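Local coordinates for phage terminase large subunit (PDB 4ZNL), which probably drives ATP-powered packaging of viral DNA into empty capsids and cuts the genome, this chain being its N-terminal ATPase domain, at residues K22-Q27 / D228-R233; A40-Q45 / F222-W227; S183-L188 / F249-G254. All coordinates share one frame; numbering follows the deposited sequence.

All three contacts gather round the nucleotide end of the ATPase domain. Interaction 2 is the buried core: a parallel strand pair whose backbone hydrogen bonds run into the phosphate-binding loop. Interaction 1 touches it through Val26 and Val229, which pack on Ala224, and shares helix 226-229; partly buried and on the adenine side, it relies on ring packing and ligand hydrogen bonds. Interaction 3 meets interaction 2 where Arg44 N lies 2.7 Å from Glu252 O. Its partly exposed side uses a salt bridge and a bridging water, which the other two contacts lack. Interactions 1 and 3 do not touch, their nearest atoms being about 6 Å apart, and 40-45/222-227 joins them.

Interaction 1. Residues K22-Q27 / D228-R233. With ADP (adenosine-5'-diphosphate), chain F.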
loop_
_atom_site.group_PDB
_atom_site.type_symbol
_atom_site.label_atom_id
_atom_site.label_comp_id
_atom_site.label_asym_id
_atom_site.label_seq_id
_atom_site.Cartn_x
_atom_site.Cartn_y
_atom_site.Cartn_z
ATOM N N LYS A 22 7.127 1.045 -13.825
ATOM C CA LYS A 22 6.346 0.277 -14.789
ATOM C C LYS A 22 5.569 -0.817 -14.063
ATOM O O LYS A 22 6.088 -1.914 -13.864
ATOM C CB LYS A 22 7.251 -0.343 -15.858
ATOM C CG LYS A 22 7.572 0.572 -17.029
ATOM C CD LYS A 22 8.967 1.169 -16.938
ATOM C CE LYS A 22 9.414 1.710 -18.298
ATOM N NZ LYS A 22 10.829 2.178 -18.301
ATOM N N PRO A 23 4.326 -0.523 -13.649
ATOM C CA PRO A 23 3.574 -1.526 -12.882
ATOM C C PRO A 23 3.207 -2.792 -13.667
ATOM O O PRO A 23 2.840 -2.701 -14.839
ATOM C CB PRO A 23 2.305 -0.769 -12.474
ATOM C CG PRO A 23 2.209 0.364 -13.411
ATOM C CD PRO A 23 3.591 0.747 -13.765
ATOM N N HIS A 24 3.302 -3.943 -13.005
ATOM C CA HIS A 24 2.765 -5.203 -13.520
ATOM C C HIS A 24 1.263 -5.057 -13.666
ATOM O O HIS A 24 0.682 -4.131 -13.113
ATOM C CB HIS A 24 3.054 -6.380 -12.580
ATOM C CG HIS A 24 4.481 -6.490 -12.151
ATOM N ND1 HIS A 24 5.512 -6.713 -13.038
ATOM C CD2 HIS A 24 5.044 -6.439 -10.921
ATOM C CE1 HIS A 24 6.652 -6.778 -12.374
ATOM N NE2 HIS A 24 6.398 -6.615 -11.087
ATOM N N HIS A 25 0.626 -5.993 -14.362
ATOM C CA HIS A 25 -0.807 -5.885 -14.592
ATOM C C HIS A 25 -1.578 -5.899 -13.275
ATOM O O HIS A 25 -2.572 -5.197 -13.139
ATOM C CB HIS A 25 -1.305 -7.000 -15.523
ATOM C CG HIS A 25 -1.498 -8.327 -14.857
ATOM N ND1 HIS A 25 -0.512 -9.289 -14.813
ATOM C CD2 HIS A 25 -2.577 -8.865 -14.239
ATOM C CE1 HIS A 25 -0.969 -10.358 -14.181
ATOM N NE2 HIS A 25 -2.218 -10.126 -13.823
ATOM N N VAL A 26 -1.110 -6.664 -12.295
ATOM C CA VAL A 26 -1.807 -6.745 -11.018
ATOM C C VAL A 26 -1.669 -5.418 -10.272
ATOM O O VAL A 26 -2.632 -4.922 -9.698
ATOM C CB VAL A 26 -1.279 -7.915 -10.153
ATOM C CG1 VAL A 26 -1.853 -7.861 -8.749
ATOM C CG2 VAL A 26 -1.632 -9.248 -10.803
ATOM N N GLN A 27 -0.476 -4.841 -10.290
ATOM C CA GLN A 27 -0.254 -3.530 -9.690
ATOM C C GLN A 27 -1.142 -2.479 -10.342
ATOM O O GLN A 27 -1.766 -1.659 -9.665
ATOM C CB GLN A 27 1.217 -3.125 -9.813
ATOM C CG GLN A 27 2.106 -3.778 -8.774
ATOM C CD GLN A 27 3.577 -3.564 -9.038
ATOM O OE1 GLN A 27 3.999 -3.390 -10.185
ATOM N NE2 GLN A 27 4.372 -3.578 -7.979
ATOM N N ASP A 228 2.349 -15.203 -11.050
ATOM C CA ASP A 228 1.287 -14.586 -11.841
ATOM C C ASP A 228 1.552 -13.090 -12.025
ATOM O O ASP A 228 1.270 -12.529 -13.081
ATOM C CB ASP A 228 -0.081 -14.816 -11.191
ATOM C CG ASP A 228 -0.606 -16.225 -11.418
ATOM O OD1 ASP A 228 -1.344 -16.730 -10.548
ATOM O OD2 ASP A 228 -0.289 -16.827 -12.464
ATOM N N VAL A 229 2.109 -12.435 -11.011
ATOM C CA VAL A 229 2.395 -11.008 -11.134
ATOM C C VAL A 229 3.616 -10.800 -12.028
ATOM O O VAL A 229 3.730 -9.789 -12.722
ATOM C CB VAL A 229 2.643 -10.342 -9.760
ATOM C CG1 VAL A 229 1.591 -10.788 -8.743
ATOM C CG2 VAL A 229 4.028 -10.662 -9.254
ATOM N N TRP A 230 4.517 -11.779 -12.002
ATOM C CA TRP A 230 5.814 -11.684 -12.655
ATOM C C TRP A 230 6.090 -12.975 -13.434
ATOM O O TRP A 230 6.994 -13.738 -13.093
ATOM C CB TRP A 230 6.899 -11.409 -11.599
ATOM C CG TRP A 230 7.860 -10.304 -11.936
ATOM C CD1 TRP A 230 8.196 -9.856 -13.178
ATOM C CD2 TRP A 230 8.606 -9.509 -11.005
ATOM N NE1 TRP A 230 9.111 -8.836 -13.081
ATOM C CE2 TRP A 230 9.381 -8.603 -11.759
ATOM C CE3 TRP A 230 8.700 -9.477 -9.610
ATOM C CZ2 TRP A 230 10.235 -7.673 -11.166
ATOM C CZ3 TRP A 230 9.550 -8.552 -9.020
ATOM C CH2 TRP A 230 10.306 -7.664 -9.797
ATOM N N PRO A 231 5.297 -13.227 -14.494
ATOM C CA PRO A 231 5.359 -14.506 -15.213
ATOM C C PRO A 231 6.679 -14.718 -15.940
ATOM O O PRO A 231 6.959 -15.832 -16.387
ATOM C CB PRO A 231 4.201 -14.403 -16.210
ATOM C CG PRO A 231 4.062 -12.955 -16.463
ATOM C CD PRO A 231 4.389 -12.276 -15.157
ATOM N N GLU A 232 7.460 -13.650 -16.058
ATOM C CA GLU A 232 8.753 -13.694 -16.720
ATOM C C GLU A 232 9.656 -14.711 -16.040
ATOM O O GLU A 232 10.283 -15.552 -16.689
ATOM C CB GLU A 232 9.409 -12.313 -16.691
ATOM C CG GLU A 232 8.505 -11.170 -17.142
ATOM C CD GLU A 232 9.184 -9.818 -17.043
ATOM O OE1 GLU A 232 9.784 -9.527 -15.985
ATOM O OE2 GLU A 232 9.122 -9.049 -18.025
ATOM N N ARG A 233 9.691 -14.626 -14.717
ATOM C CA ARG A 233 10.588 -15.427 -13.899
ATOM C C ARG A 233 9.779 -16.434 -13.087
ATOM O O ARG A 233 9.902 -16.520 -11.867
ATOM C CB ARG A 233 11.429 -14.521 -12.992
ATOM C CG ARG A 233 10.648 -13.425 -12.267
ATOM C CD ARG A 233 11.565 -12.304 -11.795
ATOM N NE ARG A 233 12.170 -11.586 -12.916
ATOM C CZ ARG A 233 12.908 -10.485 -12.796
ATOM N NH1 ARG A 233 13.137 -9.962 -11.598
ATOM N NH2 ARG A 233 13.416 -9.904 -13.874
HETATM P PB ADP F . 7.404 -7.444 -1.896
HETATM O O1B ADP F . 7.836 -8.813 -1.248
HETATM O O2B ADP F . 6.234 -7.764 -2.780
HETATM O O3B ADP F . 7.028 -6.359 -0.892
HETATM P PA ADP F . 8.994 -5.521 -3.161
HETATM O O1A ADP F . 10.076 -5.017 -2.192
HETATM O O2A ADP F . 7.870 -4.513 -3.214
HETATM O O3A ADP F . 8.601 -6.980 -2.757
HETATM O "O5'" ADP F . 9.580 -5.683 -4.596
HETATM C "C5'" ADP F . 10.591 -6.572 -4.793
HETATM C "C4'" ADP F . 11.618 -6.189 -5.817
HETATM O "O4'" ADP F . 10.988 -6.092 -7.082
HETATM C "C3'" ADP F . 12.157 -4.887 -5.517
HETATM O "O3'" ADP F . 13.494 -4.796 -5.886
HETATM C "C2'" ADP F . 11.350 -3.974 -6.318
HETATM O "O2'" ADP F . 12.088 -2.839 -6.646
HETATM C "C1'" ADP F . 11.043 -4.741 -7.507
HETATM N N9 ADP F . 9.793 -4.412 -8.115
HETATM C C8 ADP F . 8.568 -4.479 -7.585
HETATM N N7 ADP F . 7.686 -4.094 -8.531
HETATM C C5 ADP F . 8.365 -3.791 -9.683
HETATM C C6 ADP F . 7.979 -3.339 -10.991
HETATM N N6 ADP F . 6.540 -3.093 -11.347
HETATM N N1 ADP F . 8.935 -3.134 -11.910
HETATM C C2 ADP F . 10.243 -3.341 -11.614
HETATM N N3 ADP F . 10.633 -3.764 -10.408
HETATM C C4 ADP F . 9.711 -3.997 -9.421
#
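His24, His25 and Val26 meet Asp228, Val229 and Trp230 beside the adenine pocket of this P-loop ATPase, where the start of helix 25-32 faces the end of helix 226-229. At Asp228 it is the carbonyl that makes contact: its O lies near the plane of the His25 imidazole, at the ring edge, 3.3 Å from His25 CE1. A chi1 of 79°, which places CG between the backbone N and the carbonyl carbon, brings that ring round to the second segment.

Val229 follows with two contacts. Its CG1 branch packs on Val26 CG2, extending a small apolar patch that includes Ala224 on the neighbouring strand. Its carbonyl O sits over one face of the His24 ring, 3.4 Å from His24 CG, while the adenine amino group N6 lies over the opposite face, with His24 NE2 at 3.5 Å from ADP N6. The imidazole is therefore sandwiched between backbone and ligand.

Trp230, where the chain leaves helical geometry, receives the edge of His24 on its five-membered ring. The planes stand at 56° and the centroids are 4.1 Å apart, a tilted edge-to-face pair in which His24 CE1 comes 3.3 Å from Trp230 NE1. The far end of the indole reaches the sugar, its edge meeting ADP O4'.

The first segment reads the base itself. Lys22 O accepts from ADP N6, and Gln27, its side chain extended beyond CG, presents an oxygen that serves two donors: Gln27 OE1 takes ADP N6 at 2.8 Å and the N-cap amide His24 N at 3.0 Å.

Interaction 2. Residues A40-Q45 / F222-W227. With ADP (adenosine-5'-diphosphate), chain F; BEF (beryllium trifluoride ion), chain E.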
loop_
_atom_site.group_PDB
_atom_site.type_symbol
_atom_site.label_atom_id
_atom_site.label_comp_id
_atom_site.label_asym_id
_atom_site.label_seq_id
_atom_site.Cartn_x
_atom_site.Cartn_y
_atom_site.Cartn_z
ATOM N N ALA A 40 -5.267 -6.615 -1.211
ATOM C CA ALA A 40 -4.407 -7.254 -2.187
ATOM C C ALA A 40 -3.642 -8.401 -1.541
ATOM O O ALA A 40 -2.801 -8.185 -0.663
ATOM C CB ALA A 40 -3.440 -6.250 -2.787
ATOM N N CYS A 41 -3.937 -9.617 -1.990
ATOM C CA CYS A 41 -3.277 -10.822 -1.494
ATOM C C CYS A 41 -2.253 -11.313 -2.515
ATOM O O CYS A 41 -2.612 -11.979 -3.494
ATOM C CB CYS A 41 -4.322 -11.902 -1.214
ATOM S SG CYS A 41 -3.696 -13.428 -0.499
ATOM N N LEU A 42 -0.987 -10.978 -2.296
ATOM C CA LEU A 42 0.054 -11.239 -3.289
ATOM C C LEU A 42 1.225 -12.019 -2.703
ATOM O O LEU A 42 1.519 -11.926 -1.513
ATOM C CB LEU A 42 0.574 -9.928 -3.888
ATOM C CG LEU A 42 -0.463 -8.871 -4.294
ATOM C CD1 LEU A 42 0.209 -7.611 -4.807
ATOM C CD2 LEU A 42 -1.394 -9.413 -5.341
ATOM N N GLY A 43 1.905 -12.769 -3.563
ATOM C CA GLY A 43 3.061 -13.545 -3.171
ATOM C C GLY A 43 4.289 -12.711 -2.849
ATOM O O GLY A 43 4.378 -11.547 -3.243
ATOM N N ARG A 44 5.219 -13.322 -2.114
ATOM C CA ARG A 44 6.542 -12.752 -1.829
ATOM C C ARG A 44 7.207 -12.161 -3.061
ATOM O O ARG A 44 7.162 -12.753 -4.140
ATOM C CB ARG A 44 7.496 -13.817 -1.265
ATOM C CG ARG A 44 7.421 -14.072 0.211
ATOM C CD ARG A 44 8.633 -14.897 0.671
ATOM N NE ARG A 44 9.757 -14.052 1.070
ATOM C CZ ARG A 44 10.798 -13.734 0.298
ATOM N NH1 ARG A 44 10.902 -14.188 -0.947
ATOM N NH2 ARG A 44 11.752 -12.953 0.786
ATOM N N GLN A 45 7.842 -11.009 -2.872
ATOM C CA GLN A 45 8.626 -10.348 -3.914
ATOM C C GLN A 45 7.816 -10.013 -5.164
ATOM O O GLN A 45 8.369 -9.918 -6.255
ATOM C CB GLN A 45 9.836 -11.218 -4.287
ATOM C CG GLN A 45 10.890 -11.271 -3.203
ATOM C CD GLN A 45 11.615 -9.949 -3.048
ATOM O OE1 GLN A 45 11.591 -9.328 -1.987
ATOM N NE2 GLN A 45 12.258 -9.509 -4.111
ATOM N N PHE A 222 -7.833 -8.350 -4.684
ATOM C CA PHE A 222 -6.915 -8.770 -5.745
ATOM C C PHE A 222 -6.053 -9.925 -5.253
ATOM O O PHE A 222 -5.562 -9.898 -4.118
ATOM C CB PHE A 222 -6.030 -7.595 -6.176
ATOM C CG PHE A 222 -6.792 -6.329 -6.445
ATOM C CD1 PHE A 222 -7.150 -5.978 -7.734
ATOM C CD2 PHE A 222 -7.155 -5.495 -5.407
ATOM C CE1 PHE A 222 -7.857 -4.814 -7.979
ATOM C CE2 PHE A 222 -7.868 -4.333 -5.646
ATOM C CZ PHE A 222 -8.221 -3.994 -6.933
ATOM N N HIS A 223 -5.854 -10.926 -6.110
ATOM C CA HIS A 223 -5.113 -12.122 -5.742
ATOM C C HIS A 223 -4.188 -12.555 -6.872
ATOM O O HIS A 223 -4.617 -12.708 -8.013
ATOM C CB HIS A 223 -6.060 -13.266 -5.386
ATOM C CG HIS A 223 -5.370 -14.467 -4.813
ATOM N ND1 HIS A 223 -4.710 -15.393 -5.594
ATOM C CD2 HIS A 223 -5.238 -14.893 -3.534
ATOM C CE1 HIS A 223 -4.200 -16.335 -4.820
ATOM N NE2 HIS A 223 -4.510 -16.059 -3.568
ATOM N N ALA A 224 -2.915 -12.752 -6.545
ATOM C CA ALA A 224 -1.953 -13.255 -7.522
ATOM C C ALA A 224 -0.735 -13.874 -6.844
ATOM O O ALA A 224 -0.158 -13.297 -5.917
ATOM C CB ALA A 224 -1.524 -12.138 -8.458
ATOM N N ALA A 225 -0.359 -15.060 -7.309
ATOM C CA ALA A 225 0.864 -15.705 -6.864
ATOM C C ALA A 225 2.031 -14.935 -7.457
ATOM O O ALA A 225 1.848 -14.186 -8.421
ATOM C CB ALA A 225 0.893 -17.162 -7.282
ATOM N N SER A 226 3.215 -15.099 -6.876
ATOM C CA SER A 226 4.381 -14.345 -7.310
ATOM C C SER A 226 4.666 -14.558 -8.804
ATOM O O SER A 226 5.123 -13.641 -9.490
ATOM C CB SER A 226 5.604 -14.726 -6.484
ATOM O OG SER A 226 5.369 -14.548 -5.097
ATOM N N TRP A 227 4.389 -15.758 -9.309
ATOM C CA TRP A 227 4.621 -16.049 -10.723
ATOM C C TRP A 227 3.495 -15.552 -11.626
ATOM O O TRP A 227 3.661 -15.496 -12.844
ATOM C CB TRP A 227 4.816 -17.549 -10.945
ATOM C CG TRP A 227 3.696 -18.399 -10.454
ATOM C CD1 TRP A 227 2.546 -18.698 -11.117
ATOM C CD2 TRP A 227 3.623 -19.078 -9.197
ATOM N NE1 TRP A 227 1.758 -19.516 -10.352
ATOM C CE2 TRP A 227 2.394 -19.759 -9.162
ATOM C CE3 TRP A 227 4.476 -19.168 -8.094
ATOM C CZ2 TRP A 227 2.000 -20.529 -8.079
ATOM C CZ3 TRP A 227 4.078 -19.926 -7.010
ATOM C CH2 TRP A 227 2.849 -20.599 -7.008
HETATM P PB ADP F . 7.404 -7.444 -1.896
HETATM O O1B ADP F . 7.836 -8.813 -1.248
HETATM O O2B ADP F . 6.234 -7.764 -2.780
HETATM O O3B ADP F . 7.028 -6.359 -0.892
HETATM P PA ADP F . 8.994 -5.521 -3.161
HETATM O O1A ADP F . 10.076 -5.017 -2.192
HETATM O O2A ADP F . 7.870 -4.513 -3.214
HETATM O O3A ADP F . 8.601 -6.980 -2.757
HETATM O "O5'" ADP F . 9.580 -5.683 -4.596
HETATM C "C5'" ADP F . 10.591 -6.572 -4.793
HETATM C "C4'" ADP F . 11.618 -6.189 -5.817
HETATM O "O4'" ADP F . 10.988 -6.092 -7.082
HETATM C "C3'" ADP F . 12.157 -4.887 -5.517
HETATM O "O3'" ADP F . 13.494 -4.796 -5.886
HETATM C "C2'" ADP F . 11.350 -3.974 -6.318
HETATM O "O2'" ADP F . 12.088 -2.839 -6.646
HETATM C "C1'" ADP F . 11.043 -4.741 -7.507
HETATM N N9 ADP F . 9.793 -4.412 -8.115
HETATM C C8 ADP F . 8.568 -4.479 -7.585
HETATM N N7 ADP F . 7.686 -4.094 -8.531
HETATM C C5 ADP F . 8.365 -3.791 -9.683
HETATM C C6 ADP F . 7.979 -3.339 -10.991
HETATM N N6 ADP F . 6.540 -3.093 -11.347
HETATM N N1 ADP F . 8.935 -3.134 -11.910
HETATM C C2 ADP F . 10.243 -3.341 -11.614
HETATM N N3 ADP F . 10.633 -3.764 -10.408
HETATM C C4 ADP F . 9.711 -3.997 -9.421
HETATM BE BE BEF E . 8.291 -9.003 0.427
HETATM F F1 BEF E . 7.379 -10.062 1.025
HETATM F F2 BEF E . 9.821 -9.558 0.408
HETATM F F3 BEF E . 8.070 -7.656 1.218
#
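The His223 imidazole has Cys41 O over one face, with His223 CG 3.9 Å from Cys41 O. Cys41 SG approaches obliquely, 59° off the ring normal, and comes 3.7 Å from His223 CD2; a hydrogen bond between His223 NE2 and Ala255 O helps fix the ring's rotation. The second flat group, the Arg44 guanidinium, has fluorine F2 of the beryllium trifluoride over one face, Arg44 NH2 lying 3.9 Å from F2.

The backbones of strands 40-42 and 222-224 run parallel, with 4° between their directions. Cys41 N donates to Phe222 O at 2.7 Å, Cys41 O accepts from Ala224 N, and Gly43 N continues the ladder to Ala224 O at 3.2 Å. On the face opposite Cys41 and His223, Leu42 CD2 packs against Ala224 CB. Beyond the strands Ser226 OG, held beside its own backbone N (chi1 -56°), donates to Arg44 O at 2.7 Å, which probably helps hold the turn; Gln45 N then donates to ADP O1B at 2.7 Å. Strand 37-42, leading through residues 43-45 to the phosphates and on to helix 48-62, forms the strand-loop-helix of the P-loop (Walker A) site, flanked by edge strand 219-224.

Interaction 3. Residues S183-L188 / F249-G254; sequences STPKGL and FRQEYG
Thr184 and Pro185 form the close-fitting inner half of this contact, lying against the last turn of helix 246-252. Thr184 CG2, turned anti to its own backbone nitrogen, presses on the helix backbone at 3.5 Å from Gln251 O, and the proline ring comes alongside the same carbonyl. In return the extended Gln251 side chain reaches across to the loop, its CG and CD each 3.3 Å from Pro185 O. The threonine's polar atom points elsewhere: Thr184 OG1 hydrogen-bonds Leu42 O, and its amide reaches Glu155, the predicted ATPase catalytic residue. A loop of sequence STP leaving strand 178-183 beside that glutamate is consistent with the coupling motif of large terminases.

The outer half is looser and partly exposed. Lys186 is bent at chi2 (85°), and its chain crosses that of Gln251 at about a right angle to bring Lys186 NZ to 3.2 Å from Glu252 OE1, on the syn lone pair. This is a salt bridge of moderate length. Glu252 OE1 also accepts from Gln251 NE2 at 2.9 Å, in a nearly straight bond (171°) lying in the amide plane, which helps fix the rotation of the glutamine head. At the other end of that amide a water bridges the two segments: it donates to Gln251 OE1 at 2.6 Å and accepts from Gly187 N at 2.8 Å.

Gln251 thus spends both ends of its amide, and the polar network adds to the close packing of Thr184 and Pro185. Glu252 OE1 is gripped by two donors, one cationic, which would probably favour the ionised carboxylate.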
loop_
_atom_site.group_PDB
_atom_site.type_symbol
_atom_site.label_atom_id
_atom_site.label_comp_id
_atom_site.label_asym_id
_atom_site.label_seq_id
_atom_site.Cartn_x
_atom_site.Cartn_y
_atom_site.Cartn_z
ATOM N N SER A 183 -0.756 -7.791 1.517
ATOM C CA SER A 183 -0.031 -8.803 2.279
ATOM C C SER A 183 0.156 -10.113 1.527
ATOM O O SER A 183 -0.604 -10.445 0.621
ATOM C CB SER A 183 -0.770 -9.099 3.587
ATOM O OG SER A 183 0.097 -9.675 4.553
ATOM N N THR A 184 1.190 -10.845 1.914
ATOM C CA THR A 184 1.214 -12.284 1.725
ATOM C C THR A 184 0.329 -12.855 2.835
ATOM O O THR A 184 0.386 -12.394 3.970
ATOM C CB THR A 184 2.657 -12.831 1.777
ATOM O OG1 THR A 184 3.354 -12.408 0.600
ATOM C CG2 THR A 184 2.695 -14.360 1.846
ATOM N N PRO A 185 -0.520 -13.835 2.509
ATOM C CA PRO A 185 -1.489 -14.301 3.506
ATOM C C PRO A 185 -0.866 -15.067 4.673
ATOM O O PRO A 185 0.240 -15.592 4.520
ATOM C CB PRO A 185 -2.402 -15.220 2.696
ATOM C CG PRO A 185 -1.542 -15.715 1.587
ATOM C CD PRO A 185 -0.646 -14.568 1.238
ATOM N N LYS A 186 -1.570 -15.102 5.808
ATOM C CA LYS A 186 -1.187 -15.915 6.964
ATOM C C LYS A 186 -2.409 -16.646 7.507
ATOM O O LYS A 186 -2.893 -16.356 8.598
ATOM C CB LYS A 186 -0.554 -15.048 8.067
ATOM C CG LYS A 186 0.943 -15.168 8.156
ATOM C CD LYS A 186 1.602 -14.243 7.196
ATOM C CE LYS A 186 3.030 -14.665 6.920
ATOM N NZ LYS A 186 3.466 -14.119 5.619
ATOM N N GLY A 187 -2.928 -17.582 6.727
ATOM C CA GLY A 187 -4.070 -18.351 7.164
ATOM C C GLY A 187 -5.378 -17.583 7.138
ATOM O O GLY A 187 -5.505 -16.527 6.501
ATOM N N LEU A 188 -6.360 -18.125 7.844
ATOM C CA LEU A 188 -7.716 -17.608 7.793
ATOM C C LEU A 188 -7.981 -16.587 8.888
ATOM O O LEU A 188 -8.954 -16.711 9.625
ATOM C CB LEU A 188 -8.723 -18.758 7.903
ATOM C CG LEU A 188 -8.558 -19.925 6.921
ATOM C CD1 LEU A 188 -9.771 -20.828 6.992
ATOM C CD2 LEU A 188 -8.333 -19.455 5.486
ATOM N N PHE A 249 5.372 -23.032 0.638
ATOM C CA PHE A 249 5.552 -22.522 -0.715
ATOM C C PHE A 249 4.230 -21.949 -1.217
ATOM O O PHE A 249 4.179 -20.846 -1.750
ATOM C CB PHE A 249 6.049 -23.608 -1.666
ATOM C CG PHE A 249 6.191 -23.136 -3.077
ATOM C CD1 PHE A 249 7.328 -22.469 -3.479
ATOM C CD2 PHE A 249 5.181 -23.335 -3.997
ATOM C CE1 PHE A 249 7.459 -22.030 -4.769
ATOM C CE2 PHE A 249 5.311 -22.888 -5.288
ATOM C CZ PHE A 249 6.448 -22.235 -5.672
ATOM N N ARG A 250 3.158 -22.707 -1.012
ATOM C CA ARG A 250 1.833 -22.312 -1.460
ATOM C C ARG A 250 1.366 -21.010 -0.805
ATOM O O ARG A 250 0.734 -20.160 -1.450
ATOM C CB ARG A 250 0.848 -23.449 -1.186
ATOM C CG ARG A 250 1.127 -24.670 -2.071
ATOM C CD ARG A 250 -0.015 -25.657 -2.154
ATOM N NE ARG A 250 -0.088 -26.191 -3.516
ATOM C CZ ARG A 250 -1.214 -26.471 -4.163
ATOM N NH1 ARG A 250 -2.393 -26.304 -3.576
ATOM N NH2 ARG A 250 -1.160 -26.933 -5.405
ATOM N N GLN A 251 1.696 -20.827 0.463
ATOM C CA GLN A 251 1.311 -19.605 1.143
ATOM C C GLN A 251 2.175 -18.422 0.713
ATOM O O GLN A 251 1.646 -17.360 0.374
ATOM C CB GLN A 251 1.388 -19.789 2.661
ATOM C CG GLN A 251 1.475 -18.482 3.421
ATOM C CD GLN A 251 1.314 -18.662 4.911
ATOM O OE1 GLN A 251 0.281 -19.140 5.380
ATOM N NE2 GLN A 251 2.334 -18.266 5.667
ATOM N N GLU A 252 3.496 -18.598 0.723
ATOM C CA GLU A 252 4.412 -17.462 0.572
ATOM C C GLU A 252 4.606 -17.016 -0.886
ATOM O O GLU A 252 4.741 -15.816 -1.149
ATOM C CB GLU A 252 5.780 -17.788 1.193
ATOM C CG GLU A 252 5.740 -18.081 2.703
ATOM C CD GLU A 252 5.419 -16.846 3.525
ATOM O OE1 GLU A 252 4.561 -16.916 4.430
ATOM O OE2 GLU A 252 6.035 -15.800 3.271
ATOM N N TYR A 253 4.610 -17.959 -1.829
ATOM C CA TYR A 253 4.733 -17.608 -3.248
ATOM C C TYR A 253 3.412 -17.825 -3.980
ATOM O O TYR A 253 3.077 -17.076 -4.884
ATOM C CB TYR A 253 5.856 -18.413 -3.913
ATOM C CG TYR A 253 7.215 -18.113 -3.318
ATOM C CD1 TYR A 253 7.950 -17.014 -3.743
ATOM C CD2 TYR A 253 7.747 -18.909 -2.309
ATOM C CE1 TYR A 253 9.181 -16.721 -3.196
ATOM C CE2 TYR A 253 8.985 -18.627 -1.755
ATOM C CZ TYR A 253 9.696 -17.524 -2.202
ATOM O OH TYR A 253 10.925 -17.217 -1.667
ATOM N N GLY A 254 2.663 -18.848 -3.586
ATOM C CA GLY A 254 1.367 -19.102 -4.179
ATOM C C GLY A 254 0.292 -18.131 -3.713
ATOM O O GLY A 254 -0.731 -17.974 -4.378
HETATM O O HOH W 1 -2.084 -18.683 4.296
#